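Local structure of quinone oxidoreductase (Coxiella burnetii, 3TQH) at residues A[18-23]-A[51-56]; A[139-144]-A[170-175]; A[199-204]-A[210-215]. The protein probably reduces quinones with NADPH, which it binds in a Rossmann-type domain of the medium-chain dehydrogenase/reductase superfamily. All blocks are in the same frame, centred on the assembly; numbering follows the deposited sequence.

Contact 1 (A[18-23]-A[51-56]); sequences PKVLKL and KTRNGS. With NDP (NADPH dihydro-nicotinamide-adenine-dinucleotide phosphate), chain B; SO4 (sulfate ion), chain C.
Arg53 of helix 47-53 reaches out to the 3-10 turn and strand of 18-23 and makes every contact between the two segments. Its CB points toward that turn, and CG stands anti to the backbone N (chi1 -172°), where it meets CG2 of Val20 and, 3.9 Å off, CD2 of Leu21, whose side chain runs at about a right angle to the arginine. Next along, CD presses on Val20 CG2 at 3.5 Å. Bends at chi2 and chi3 then bring the guanidinium face against the proline ring. NE lies near Pro18 CA, CZ sits 3.5 Å from Pro18 N, NH1 runs close to Pro18 CD, and NH2 is 3.5 Å from Pro18 CG. Pro18 thus lies flat-on against one face, with its N 3.5 Å above the guanidinium plane and over the centre.

The charge is met elsewhere: NH2 forms a salt bridge with Glu308 and a hydrogen bond with His304, both on helix 300-308, while NH1 bonds to Gly16 O. These bonds fix the rotation of the group that the proline lies against. After the helix, Asn54 OD1 takes both Ser56 N (3.0 Å) and Ser56 OG, an Asx turn spanning Gly55 with its positive phi. Lys51 sends an extended chain off at a steep angle to that of Arg53, and its NZ bonds to O3D (2.7 Å) and O2D of the nicotinamide ribose, and to a sulfate, probably from the crystallisation liquor. The contact therefore joins a two-stranded antiparallel sheet to a helix that carries a cofactor-binding lysine, within the GroES-like part of a medium-chain dehydrogenase.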
loop_
_atom_site.group_PDB
_atom_site.type_symbol
_atom_site.label_atom_id
_atom_site.label_comp_id
_atom_site.label_asym_id
_atom_site.label_seq_id
_atom_site.Cartn_x
_atom_site.Cartn_y
_atom_site.Cartn_z
ATOM N N PRO A 18 -6.784 4.922 17.958
ATOM C CA PRO A 18 -5.415 5.410 17.754
ATOM C C PRO A 18 -4.631 5.740 19.030
ATOM O O PRO A 18 -3.411 5.610 19.043
ATOM C CB PRO A 18 -5.623 6.662 16.901
ATOM C CG PRO A 18 -6.852 6.352 16.105
ATOM C CD PRO A 18 -7.735 5.560 17.028
ATOM N N LYS A 19 -5.327 6.156 20.087
ATOM C CA LYS A 19 -4.691 6.499 21.367
ATOM C C LYS A 19 -3.877 5.360 22.000
ATOM O O LYS A 19 -3.062 5.620 22.896
ATOM C CB LYS A 19 -5.740 6.971 22.393
ATOM C CG LYS A 19 -6.111 8.457 22.329
ATOM C CD LYS A 19 -6.733 8.923 23.650
ATOM C CE LYS A 19 -7.455 10.265 23.507
ATOM N NZ LYS A 19 -7.840 10.851 24.838
ATOM N N VAL A 20 -4.110 4.116 21.568
ATOM C CA VAL A 20 -3.387 2.951 22.116
ATOM C C VAL A 20 -1.944 2.842 21.617
ATOM O O VAL A 20 -1.165 2.051 22.143
ATOM C CB VAL A 20 -4.108 1.599 21.831
ATOM C CG1 VAL A 20 -5.526 1.622 22.374
ATOM C CG2 VAL A 20 -4.097 1.274 20.349
ATOM N N LEU A 21 -1.593 3.623 20.599
ATOM C CA LEU A 21 -0.221 3.676 20.109
ATOM C C LEU A 21 0.660 4.438 21.091
ATOM O O LEU A 21 0.282 5.511 21.555
ATOM C CB LEU A 21 -0.169 4.358 18.749
ATOM C CG LEU A 21 -0.854 3.649 17.582
ATOM C CD1 LEU A 21 -0.557 4.400 16.298
ATOM C CD2 LEU A 21 -0.402 2.224 17.457
ATOM N N LYS A 22 1.828 3.883 21.401
ATOM C CA LYS A 22 2.765 4.509 22.336
ATOM C C LYS A 22 4.186 4.487 21.779
ATOM O O LYS A 22 4.606 3.496 21.175
ATOM C CB LYS A 22 2.760 3.777 23.681
ATOM C CG LYS A 22 1.388 3.334 24.172
ATOM C CD LYS A 22 1.459 2.741 25.580
ATOM C CE LYS A 22 2.014 1.321 25.571
ATOM N NZ LYS A 22 2.557 0.934 26.900
ATOM N N LEU A 23 4.916 5.580 21.989
ATOM C CA LEU A 23 6.344 5.617 21.699
ATOM C C LEU A 23 7.034 4.984 22.897
ATOM O O LEU A 23 6.935 5.487 24.010
ATOM C CB LEU A 23 6.832 7.053 21.477
ATOM C CG LEU A 23 8.251 7.231 20.920
ATOM C CD1 LEU A 23 8.340 6.707 19.498
ATOM C CD2 LEU A 23 8.670 8.688 20.969
ATOM N N LYS A 51 -6.190 -1.263 10.727
ATOM C CA LYS A 51 -7.061 -2.437 10.810
ATOM C C LYS A 51 -6.476 -3.494 11.747
ATOM O O LYS A 51 -7.212 -4.257 12.379
ATOM C CB LYS A 51 -7.268 -3.053 9.423
ATOM C CG LYS A 51 -7.962 -2.139 8.416
ATOM C CD LYS A 51 -7.835 -2.693 7.008
ATOM C CE LYS A 51 -8.629 -1.870 6.001
ATOM N NZ LYS A 51 -8.730 -2.559 4.680
ATOM N N THR A 52 -5.148 -3.551 11.819
ATOM C CA THR A 52 -4.476 -4.459 12.744
ATOM C C THR A 52 -4.641 -3.897 14.149
ATOM O O THR A 52 -5.088 -4.594 15.058
ATOM C CB THR A 52 -2.980 -4.617 12.388
ATOM O OG1 THR A 52 -2.854 -5.081 11.038
ATOM C CG2 THR A 52 -2.283 -5.604 13.329
ATOM N N ARG A 53 -4.321 -2.614 14.293
ATOM C CA ARG A 53 -4.388 -1.910 15.574
ATOM C C ARG A 53 -5.791 -1.898 16.184
ATOM O O ARG A 53 -5.924 -2.027 17.394
ATOM C CB ARG A 53 -3.860 -0.477 15.413
ATOM C CG ARG A 53 -3.703 0.298 16.717
ATOM C CD ARG A 53 -4.894 1.198 16.976
ATOM N NE ARG A 53 -4.994 2.173 15.909
ATOM C CZ ARG A 53 -6.117 2.614 15.354
ATOM N NH1 ARG A 53 -7.309 2.200 15.758
ATOM N NH2 ARG A 53 -6.026 3.488 14.367
ATOM N N ASN A 54 -6.832 -1.737 15.372
ATOM C CA ASN A 54 -8.198 -1.772 15.912
ATOM C C ASN A 54 -8.754 -3.191 16.078
ATOM O O ASN A 54 -9.820 -3.377 16.669
ATOM C CB ASN A 54 -9.175 -0.841 15.150
ATOM C CG ASN A 54 -9.482 -1.301 13.723
ATOM O OD1 ASN A 54 -9.551 -2.496 13.424
ATOM N ND2 ASN A 54 -9.702 -0.328 12.840
ATOM N N GLY A 55 -8.016 -4.184 15.578
ATOM C CA GLY A 55 -8.329 -5.587 15.828
ATOM C C GLY A 55 -9.254 -6.230 14.809
ATOM O O GLY A 55 -9.643 -7.384 14.973
ATOM N N SER A 56 -9.593 -5.497 13.751
ATOM C CA SER A 56 -10.549 -5.981 12.759
ATOM C C SER A 56 -9.905 -6.909 11.733
ATOM O O SER A 56 -10.568 -7.802 11.203
ATOM C CB SER A 56 -11.230 -4.810 12.042
ATOM O OG SER A 56 -10.295 -4.029 11.312
HETATM P PA NDP B . -6.101 4.876 1.325
HETATM O O1A NDP B . -6.451 5.141 2.734
HETATM O O2A NDP B . -4.820 5.509 0.957
HETATM O O5B NDP B . -7.253 5.433 0.353
HETATM C C5B NDP B . -7.860 6.676 0.650
HETATM C C4B NDP B . -8.690 7.141 -0.536
HETATM O O4B NDP B . -9.909 6.430 -0.562
HETATM C C3B NDP B . -9.062 8.618 -0.498
HETATM O O3B NDP B . -8.319 9.320 -1.471
HETATM C C2B NDP B . -10.560 8.663 -0.780
HETATM O O2B NDP B . -10.899 9.560 -1.814
HETATM C C1B NDP B . -10.876 7.236 -1.194
HETATM N N9A NDP B . -12.216 6.765 -0.811
HETATM C C8A NDP B . -12.703 6.602 0.462
HETATM N N7A NDP B . -13.962 6.126 0.383
HETATM C C5A NDP B . -14.285 5.981 -0.919
HETATM C C6A NDP B . -15.445 5.540 -1.540
HETATM N N6A NDP B . -16.481 5.169 -0.806
HETATM N N1A NDP B . -15.508 5.497 -2.914
HETATM C C2A NDP B . -14.408 5.891 -3.663
HETATM N N3A NDP B . -13.249 6.326 -3.045
HETATM C C4A NDP B . -13.194 6.373 -1.686
HETATM O O3 NDP B . -6.078 3.292 1.036
HETATM P PN NDP B . -5.030 2.490 0.106
HETATM O O1N NDP B . -3.729 2.412 0.803
HETATM O O2N NDP B . -5.061 2.955 -1.288
HETATM O O5D NDP B . -5.700 1.030 0.162
HETATM C C5D NDP B . -7.047 0.813 -0.210
HETATM C C4D NDP B . -7.519 -0.534 0.326
HETATM O O4D NDP B . -6.741 -1.579 -0.227
HETATM C C3D NDP B . -7.379 -0.614 1.839
HETATM O O3D NDP B . -8.550 -1.172 2.389
HETATM C C2D NDP B . -6.173 -1.502 2.056
HETATM O O2D NDP B . -6.234 -2.219 3.276
HETATM C C1D NDP B . -6.211 -2.392 0.810
HETATM N N1N NDP B . -4.906 -2.957 0.396
HETATM C C2N NDP B . -4.843 -4.308 0.160
HETATM C C3N NDP B . -3.652 -4.947 -0.178
HETATM C C7N NDP B . -3.600 -6.425 -0.434
HETATM O O7N NDP B . -2.357 -7.011 -0.757
HETATM N N7N NDP B . -4.713 -7.151 -0.342
HETATM C C4N NDP B . -2.405 -4.114 -0.278
HETATM C C5N NDP B . -2.542 -2.648 -0.020
HETATM C C6N NDP B . -3.799 -2.143 0.302
HETATM P P2B NDP B . -11.678 10.935 -1.505
HETATM O O1X NDP B . -11.628 11.793 -2.744
HETATM O O2X NDP B . -11.003 11.671 -0.373
HETATM O O3X NDP B . -13.118 10.688 -1.145
HETATM S S SO4 C . -5.988 -5.669 3.749
HETATM O O1 SO4 C . -4.743 -5.008 3.357
HETATM O O2 SO4 C . -6.900 -5.767 2.612
HETATM O O3 SO4 C . -5.692 -7.003 4.258
HETATM O O4 SO4 C . -6.629 -4.910 4.812
#

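Contact 2 (A[139-144]-A[170-175]). With NDP (NADPH dihydro-nicotinamide-adenine-dinucleotide phosphate), chain B.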
loop_
_atom_site.group_PDB
_atom_site.type_symbol
_atom_site.label_atom_id
_atom_site.label_comp_id
_atom_site.label_asym_id
_atom_site.label_seq_id
_atom_site.Cartn_x
_atom_site.Cartn_y
_atom_site.Cartn_z
ATOM N N LEU A 139 3.519 -1.855 -5.366
ATOM C CA LEU A 139 3.443 -3.262 -5.746
ATOM C C LEU A 139 1.991 -3.698 -5.865
ATOM O O LEU A 139 1.661 -4.516 -6.721
ATOM C CB LEU A 139 4.187 -4.163 -4.756
ATOM C CG LEU A 139 5.719 -4.113 -4.788
ATOM C CD1 LEU A 139 6.312 -4.814 -3.557
ATOM C CD2 LEU A 139 6.273 -4.718 -6.085
ATOM N N THR A 140 1.122 -3.152 -5.018
ATOM C CA THR A 140 -0.294 -3.483 -5.084
ATOM C C THR A 140 -0.924 -2.924 -6.362
ATOM O O THR A 140 -1.597 -3.645 -7.100
ATOM C CB THR A 140 -1.062 -2.973 -3.860
ATOM O OG1 THR A 140 -0.415 -3.427 -2.667
ATOM C CG2 THR A 140 -2.486 -3.490 -3.883
ATOM N N ALA A 141 -0.692 -1.644 -6.629
ATOM C CA ALA A 141 -1.195 -1.019 -7.847
ATOM C C ALA A 141 -0.813 -1.851 -9.069
ATOM O O ALA A 141 -1.668 -2.202 -9.872
ATOM C CB ALA A 141 -0.655 0.395 -7.971
ATOM N N LEU A 142 0.467 -2.195 -9.184
ATOM C CA LEU A 142 0.973 -2.903 -10.362
ATOM C C LEU A 142 0.381 -4.304 -10.497
ATOM O O LEU A 142 -0.087 -4.696 -11.567
ATOM C CB LEU A 142 2.501 -2.994 -10.301
ATOM C CG LEU A 142 3.243 -3.479 -11.547
ATOM C CD1 LEU A 142 2.850 -2.664 -12.794
ATOM C CD2 LEU A 142 4.751 -3.421 -11.307
ATOM N N GLN A 143 0.400 -5.055 -9.403
ATOM C CA GLN A 143 -0.080 -6.431 -9.412
ATOM C C GLN A 143 -1.592 -6.529 -9.613
ATOM O O GLN A 143 -2.078 -7.513 -10.162
ATOM C CB GLN A 143 0.363 -7.149 -8.143
ATOM C CG GLN A 143 1.875 -7.366 -8.094
ATOM C CD GLN A 143 2.379 -7.810 -6.734
ATOM O OE1 GLN A 143 1.598 -8.152 -5.847
ATOM N NE2 GLN A 143 3.690 -7.813 -6.569
ATOM N N ALA A 144 -2.325 -5.494 -9.206
ATOM C CA ALA A 144 -3.759 -5.421 -9.476
ATOM C C ALA A 144 -4.004 -5.215 -10.968
ATOM O O ALA A 144 -4.824 -5.910 -11.573
ATOM C CB ALA A 144 -4.402 -4.307 -8.677
ATOM N N ILE A 170 -3.619 4.686 -11.158
ATOM C CA ILE A 170 -4.027 5.603 -12.219
ATOM C C ILE A 170 -2.874 5.947 -13.155
ATOM O O ILE A 170 -3.033 5.934 -14.375
ATOM C CB ILE A 170 -4.594 6.918 -11.648
ATOM C CG1 ILE A 170 -5.972 6.665 -11.027
ATOM C CG2 ILE A 170 -4.662 7.992 -12.755
ATOM C CD1 ILE A 170 -6.540 7.862 -10.293
ATOM N N GLN A 171 -1.719 6.260 -12.588
ATOM C CA GLN A 171 -0.566 6.634 -13.404
ATOM C C GLN A 171 -0.072 5.434 -14.193
ATOM O O GLN A 171 0.215 5.547 -15.383
ATOM C CB GLN A 171 0.561 7.168 -12.541
ATOM C CG GLN A 171 0.239 8.451 -11.853
ATOM C CD GLN A 171 1.330 8.848 -10.897
ATOM O OE1 GLN A 171 2.340 9.403 -11.314
ATOM N NE2 GLN A 171 1.140 8.560 -9.609
ATOM N N LEU A 172 0.023 4.290 -13.521
ATOM C CA LEU A 172 0.445 3.056 -14.169
ATOM C C LEU A 172 -0.528 2.623 -15.262
ATOM O O LEU A 172 -0.097 2.177 -16.324
ATOM C CB LEU A 172 0.652 1.940 -13.142
ATOM C CG LEU A 172 1.890 2.120 -12.249
ATOM C CD1 LEU A 172 1.895 1.113 -11.093
ATOM C CD2 LEU A 172 3.179 2.029 -13.063
ATOM N N ALA A 173 -1.828 2.779 -15.020
ATOM C CA ALA A 173 -2.850 2.434 -16.021
ATOM C C ALA A 173 -2.783 3.342 -17.249
ATOM O O ALA A 173 -2.992 2.885 -18.367
ATOM C CB ALA A 173 -4.236 2.496 -15.406
ATOM N N LYS A 174 -2.503 4.625 -17.030
ATOM C CA LYS A 174 -2.339 5.590 -18.111
ATOM C C LYS A 174 -1.128 5.229 -18.966
ATOM O O LYS A 174 -1.193 5.278 -20.202
ATOM C CB LYS A 174 -2.186 7.005 -17.540
ATOM C CG LYS A 174 -1.988 8.115 -18.580
ATOM C CD LYS A 174 -3.290 8.493 -19.270
ATOM C CE LYS A 174 -3.050 9.559 -20.335
ATOM N NZ LYS A 174 -4.277 9.852 -21.136
ATOM N N GLN A 175 -0.036 4.851 -18.307
ATOM C CA GLN A 175 1.184 4.424 -19.006
ATOM C C GLN A 175 0.992 3.127 -19.806
ATOM O O GLN A 175 1.728 2.884 -20.756
ATOM C CB GLN A 175 2.349 4.266 -18.021
ATOM C CG GLN A 175 2.859 5.581 -17.436
ATOM C CD GLN A 175 3.837 5.374 -16.281
ATOM O OE1 GLN A 175 4.626 4.422 -16.279
ATOM N NE2 GLN A 175 3.789 6.270 -15.295
HETATM P PA NDP B . -6.101 4.876 1.325
HETATM O O1A NDP B . -6.451 5.141 2.734
HETATM O O2A NDP B . -4.820 5.509 0.957
HETATM O O5B NDP B . -7.253 5.433 0.353
HETATM C C5B NDP B . -7.860 6.676 0.650
HETATM C C4B NDP B . -8.690 7.141 -0.536
HETATM O O4B NDP B . -9.909 6.430 -0.562
HETATM C C3B NDP B . -9.062 8.618 -0.498
HETATM O O3B NDP B . -8.319 9.320 -1.471
HETATM C C2B NDP B . -10.560 8.663 -0.780
HETATM O O2B NDP B . -10.899 9.560 -1.814
HETATM C C1B NDP B . -10.876 7.236 -1.194
HETATM N N9A NDP B . -12.216 6.765 -0.811
HETATM C C8A NDP B . -12.703 6.602 0.462
HETATM N N7A NDP B . -13.962 6.126 0.383
HETATM C C5A NDP B . -14.285 5.981 -0.919
HETATM C C6A NDP B . -15.445 5.540 -1.540
HETATM N N6A NDP B . -16.481 5.169 -0.806
HETATM N N1A NDP B . -15.508 5.497 -2.914
HETATM C C2A NDP B . -14.408 5.891 -3.663
HETATM N N3A NDP B . -13.249 6.326 -3.045
HETATM C C4A NDP B . -13.194 6.373 -1.686
HETATM O O3 NDP B . -6.078 3.292 1.036
HETATM P PN NDP B . -5.030 2.490 0.106
HETATM O O1N NDP B . -3.729 2.412 0.803
HETATM O O2N NDP B . -5.061 2.955 -1.288
HETATM O O5D NDP B . -5.700 1.030 0.162
HETATM C C5D NDP B . -7.047 0.813 -0.210
HETATM C C4D NDP B . -7.519 -0.534 0.326
HETATM O O4D NDP B . -6.741 -1.579 -0.227
HETATM C C3D NDP B . -7.379 -0.614 1.839
HETATM O O3D NDP B . -8.550 -1.172 2.389
HETATM C C2D NDP B . -6.173 -1.502 2.056
HETATM O O2D NDP B . -6.234 -2.219 3.276
HETATM C C1D NDP B . -6.211 -2.392 0.810
HETATM N N1N NDP B . -4.906 -2.957 0.396
HETATM C C2N NDP B . -4.843 -4.308 0.160
HETATM C C3N NDP B . -3.652 -4.947 -0.178
HETATM C C7N NDP B . -3.600 -6.425 -0.434
HETATM O O7N NDP B . -2.357 -7.011 -0.757
HETATM N N7N NDP B . -4.713 -7.151 -0.342
HETATM C C4N NDP B . -2.405 -4.114 -0.278
HETATM C C5N NDP B . -2.542 -2.648 -0.020
HETATM C C6N NDP B . -3.799 -2.143 0.302
HETATM P P2B NDP B . -11.678 10.935 -1.505
HETATM O O1X NDP B . -11.628 11.793 -2.744
HETATM O O2X NDP B . -11.003 11.671 -0.373
HETATM O O3X NDP B . -13.118 10.688 -1.145
#
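Two helices of the nucleotide-binding half, 135-147 and 164-175, meet beside the Rossmann-type NADPH site, and Leu172 of the second fits against Ala141 and Leu142 of the first. Helix 164-175 begins with Gly164 and Val165, which bind NADPH, after a glycine-rich turn consistent with a Rossmann-type motif. Between 139-144 and 170-175 the nearest CA atoms are those of Leu142 and Leu172, 7.1 Å apart.

Leu172 makes the contact with one methyl. Its CG stands anti to its own carbonyl carbon (chi1 -71°), and CD1 reaches across to Ala141 CB at 4.1 Å and to Leu142 CB at 4.2 Å. The same methyl lies 4.1 Å from Leu142 N, against the backbone of the first helix. All three residues are buried, and the touch is purely apolar. The small Ala141 also packs on Val165, Leu168 and Ala169 earlier in helix 164-175, while Leu278 of helix 272-283 touches Leu172.

One residue before Ala141, the first helix turns to the cofactor. Thr140 OG1 bonds to Thr136 O in the preceding turn, and its CG2 lies 3.7 Å from C4N of the nicotinamide. C4N is the hydride-bearing carbon of NADPH, and Thr140 OG1 sits 3.2 Å from it.

Contact 3 (A[199-204]-A[210-215]). With NDP (NADPH dihydro-nicotinamide-adenine-dinucleotide phosphate), chain B.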
loop_
_atom_site.group_PDB
_atom_site.type_symbol
_atom_site.label_atom_id
_atom_site.label_comp_id
_atom_site.label_asym_id
_atom_site.label_seq_id
_atom_site.Cartn_x
_atom_site.Cartn_y
_atom_site.Cartn_z
ATOM N N GLN A 199 -11.879 10.439 -16.710
ATOM C CA GLN A 199 -13.128 10.779 -16.033
ATOM C C GLN A 199 -12.963 10.584 -14.531
ATOM O O GLN A 199 -12.498 9.535 -14.082
ATOM C CB GLN A 199 -14.270 9.901 -16.554
ATOM C CG GLN A 199 -15.641 10.188 -15.940
ATOM C CD GLN A 199 -16.739 9.303 -16.518
ATOM O OE1 GLN A 199 -16.460 8.303 -17.176
ATOM N NE2 GLN A 199 -17.992 9.669 -16.270
ATOM N N CYS A 200 -13.338 11.603 -13.765
ATOM C CA CYS A 200 -13.388 11.507 -12.314
ATOM C C CYS A 200 -14.825 11.644 -11.836
ATOM O O CYS A 200 -15.411 12.719 -11.917
ATOM C CB CYS A 200 -12.540 12.601 -11.694
ATOM S SG CYS A 200 -10.851 12.483 -12.180
ATOM N N ILE A 201 -15.382 10.551 -11.336
ATOM C CA ILE A 201 -16.767 10.531 -10.873
ATOM C C ILE A 201 -16.844 10.988 -9.416
ATOM O O ILE A 201 -16.167 10.433 -8.551
ATOM C CB ILE A 201 -17.377 9.117 -10.985
ATOM C CG1 ILE A 201 -17.251 8.593 -12.423
ATOM C CG2 ILE A 201 -18.837 9.132 -10.541
ATOM C CD1 ILE A 201 -17.683 7.162 -12.595
ATOM N N ASN A 202 -17.657 12.007 -9.157
ATOM C CA ASN A 202 -17.927 12.452 -7.797
ATOM C C ASN A 202 -18.930 11.506 -7.167
ATOM O O ASN A 202 -20.137 11.633 -7.388
ATOM C CB ASN A 202 -18.462 13.888 -7.776
ATOM C CG ASN A 202 -18.704 14.398 -6.366
ATOM O OD1 ASN A 202 -18.621 13.643 -5.395
ATOM N ND2 ASN A 202 -19.007 15.683 -6.244
ATOM N N TYR A 203 -18.423 10.564 -6.375
ATOM C CA TYR A 203 -19.251 9.472 -5.849
ATOM C C TYR A 203 -20.214 9.874 -4.728
ATOM O O TYR A 203 -21.076 9.085 -4.349
ATOM C CB TYR A 203 -18.380 8.285 -5.412
ATOM C CG TYR A 203 -17.525 8.526 -4.191
ATOM C CD1 TYR A 203 -17.946 8.114 -2.922
ATOM C CD2 TYR A 203 -16.287 9.150 -4.302
ATOM C CE1 TYR A 203 -17.151 8.333 -1.799
ATOM C CE2 TYR A 203 -15.490 9.364 -3.192
ATOM C CZ TYR A 203 -15.917 8.958 -1.949
ATOM O OH TYR A 203 -15.105 9.181 -0.863
ATOM N N HIS A 204 -20.077 11.096 -4.213
ATOM C CA HIS A 204 -21.040 11.643 -3.246
ATOM C C HIS A 204 -22.292 12.174 -3.923
ATOM O O HIS A 204 -23.347 12.265 -3.298
ATOM C CB HIS A 204 -20.421 12.787 -2.438
ATOM C CG HIS A 204 -19.184 12.401 -1.694
ATOM N ND1 HIS A 204 -19.140 11.327 -0.833
ATOM C CD2 HIS A 204 -17.945 12.947 -1.682
ATOM C CE1 HIS A 204 -17.924 11.226 -0.324
ATOM N NE2 HIS A 204 -17.181 12.200 -0.821
ATOM N N LEU A 210 -24.204 5.247 -12.669
ATOM C CA LEU A 210 -24.941 6.147 -13.558
ATOM C C LEU A 210 -24.020 7.058 -14.360
ATOM O O LEU A 210 -24.347 7.445 -15.475
ATOM C CB LEU A 210 -25.927 7.002 -12.761
ATOM C CG LEU A 210 -27.059 6.248 -12.053
ATOM C CD1 LEU A 210 -27.856 7.208 -11.184
ATOM C CD2 LEU A 210 -27.969 5.541 -13.055
ATOM N N ALA A 211 -22.871 7.394 -13.784
ATOM C CA ALA A 211 -21.891 8.255 -14.433
ATOM C C ALA A 211 -21.070 7.518 -15.498
ATOM O O ALA A 211 -20.444 8.161 -16.344
ATOM C CB ALA A 211 -20.966 8.871 -13.382
ATOM N N ILE A 212 -21.059 6.184 -15.453
ATOM C CA ILE A 212 -20.276 5.386 -16.401
ATOM C C ILE A 212 -21.078 5.075 -17.670
ATOM O O ILE A 212 -22.076 4.362 -17.628
ATOM C CB ILE A 212 -19.752 4.090 -15.749
ATOM C CG1 ILE A 212 -18.718 4.441 -14.676
ATOM C CG2 ILE A 212 -19.136 3.159 -16.790
ATOM C CD1 ILE A 212 -18.184 3.251 -13.939
ATOM N N SER A 213 -20.611 5.618 -18.794
ATOM C CA SER A 213 -21.331 5.568 -20.072
ATOM C C SER A 213 -21.407 4.180 -20.683
ATOM O O SER A 213 -22.437 3.799 -21.232
ATOM C CB SER A 213 -20.653 6.486 -21.092
ATOM O OG SER A 213 -20.843 7.848 -20.768
ATOM N N THR A 214 -20.302 3.450 -20.605
ATOM C CA THR A 214 -20.135 2.191 -21.330
ATOM C C THR A 214 -19.535 1.124 -20.419
ATOM O O THR A 214 -18.852 1.457 -19.453
ATOM C CB THR A 214 -19.199 2.388 -22.565
ATOM O OG1 THR A 214 -18.990 1.135 -23.241
ATOM C CG2 THR A 214 -17.844 2.987 -22.138
ATOM N N PRO A 215 -19.805 -0.159 -20.718
ATOM C CA PRO A 215 -19.166 -1.280 -20.040
ATOM C C PRO A 215 -17.639 -1.190 -19.968
ATOM O O PRO A 215 -16.980 -0.768 -20.922
ATOM C CB PRO A 215 -19.589 -2.470 -20.895
ATOM C CG PRO A 215 -20.965 -2.119 -21.320
ATOM C CD PRO A 215 -20.929 -0.623 -21.560
HETATM P PA NDP B . -6.101 4.876 1.325
HETATM O O1A NDP B . -6.451 5.141 2.734
HETATM O O2A NDP B . -4.820 5.509 0.957
HETATM O O5B NDP B . -7.253 5.433 0.353
HETATM C C5B NDP B . -7.860 6.676 0.650
HETATM C C4B NDP B . -8.690 7.141 -0.536
HETATM O O4B NDP B . -9.909 6.430 -0.562
HETATM C C3B NDP B . -9.062 8.618 -0.498
HETATM O O3B NDP B . -8.319 9.320 -1.471
HETATM C C2B NDP B . -10.560 8.663 -0.780
HETATM O O2B NDP B . -10.899 9.560 -1.814
HETATM C C1B NDP B . -10.876 7.236 -1.194
HETATM N N9A NDP B . -12.216 6.765 -0.811
HETATM C C8A NDP B . -12.703 6.602 0.462
HETATM N N7A NDP B . -13.962 6.126 0.383
HETATM C C5A NDP B . -14.285 5.981 -0.919
HETATM C C6A NDP B . -15.445 5.540 -1.540
HETATM N N6A NDP B . -16.481 5.169 -0.806
HETATM N N1A NDP B . -15.508 5.497 -2.914
HETATM C C2A NDP B . -14.408 5.891 -3.663
HETATM N N3A NDP B . -13.249 6.326 -3.045
HETATM C C4A NDP B . -13.194 6.373 -1.686
HETATM O O3 NDP B . -6.078 3.292 1.036
HETATM P PN NDP B . -5.030 2.490 0.106
HETATM O O1N NDP B . -3.729 2.412 0.803
HETATM O O2N NDP B . -5.061 2.955 -1.288
HETATM O O5D NDP B . -5.700 1.030 0.162
HETATM C C5D NDP B . -7.047 0.813 -0.210
HETATM C C4D NDP B . -7.519 -0.534 0.326
HETATM O O4D NDP B . -6.741 -1.579 -0.227
HETATM C C3D NDP B . -7.379 -0.614 1.839
HETATM O O3D NDP B . -8.550 -1.172 2.389
HETATM C C2D NDP B . -6.173 -1.502 2.056
HETATM O O2D NDP B . -6.234 -2.219 3.276
HETATM C C1D NDP B . -6.211 -2.392 0.810
HETATM N N1N NDP B . -4.906 -2.957 0.396
HETATM C C2N NDP B . -4.843 -4.308 0.160
HETATM C C3N NDP B . -3.652 -4.947 -0.178
HETATM C C7N NDP B . -3.600 -6.425 -0.434
HETATM O O7N NDP B . -2.357 -7.011 -0.757
HETATM N N7N NDP B . -4.713 -7.151 -0.342
HETATM C C4N NDP B . -2.405 -4.114 -0.278
HETATM C C5N NDP B . -2.542 -2.648 -0.020
HETATM C C6N NDP B . -3.799 -2.143 0.302
HETATM P P2B NDP B . -11.678 10.935 -1.505
HETATM O O1X NDP B . -11.628 11.793 -2.744
HETATM O O2X NDP B . -11.003 11.671 -0.373
HETATM O O3X NDP B . -13.118 10.688 -1.145
HETATM O O HOH W 1 -18.044 6.363 -18.812
#
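An edge strand of the parallel Rossmann sheet, 199-202, is flanked here by the short, weakly bonded helix about 208-211 and the loop after it. Ile201 points toward them: its CG2 meets Ala211 CB at 3.6 Å, and its CD1 meets Ile212 CG1 at 3.6 Å, the two isoleucines crossing at about a right angle. Gln199 lies extended, with CG anti to the backbone N (chi1 -179°), which carries its amide to Ala211. There NE2 donates to Ala211 O (2.9 Å, 150° at the hydrogen), coming from 45° above the carbonyl plane. Its OE1 accepts from a water that in turn takes Ser213 N.

Past the strand, Tyr203 lays a ring face on the NADPH adenine, with N1A 3.4 Å above the ring plane, and its OH bonds to O3X of the 2'-phosphate on the adenine ribose. Two partners on the two ends of the Gln199 amide, Ala211 O and the water on Ser213 N, hold its rotation and tie the edge strand to the backbone on the rim of the apolar Ile201-Ala211-Ile212 contact.

How the contacts relate
Contact 2 is the buried one of the three, whereas contacts 1 and 3 are partly buried and lie farther from the chain's centre. Contacts 2 and 3 both belong to the nucleotide-binding half, one between helices and the other at the sheet edge, with centres about 20 Å apart; contact 1 sits across the cofactor in the other half. Chemistry follows place: methyl packing alone inside, an arginine face with its charge paired outside the contact in 18-23/51-56, and a mixed apolar, amide and water interface in 199-204/210-215. Each also brings a residue to NADPH, at the nicotinamide ribose, the nicotinamide and the adenine with its phosphate respectively.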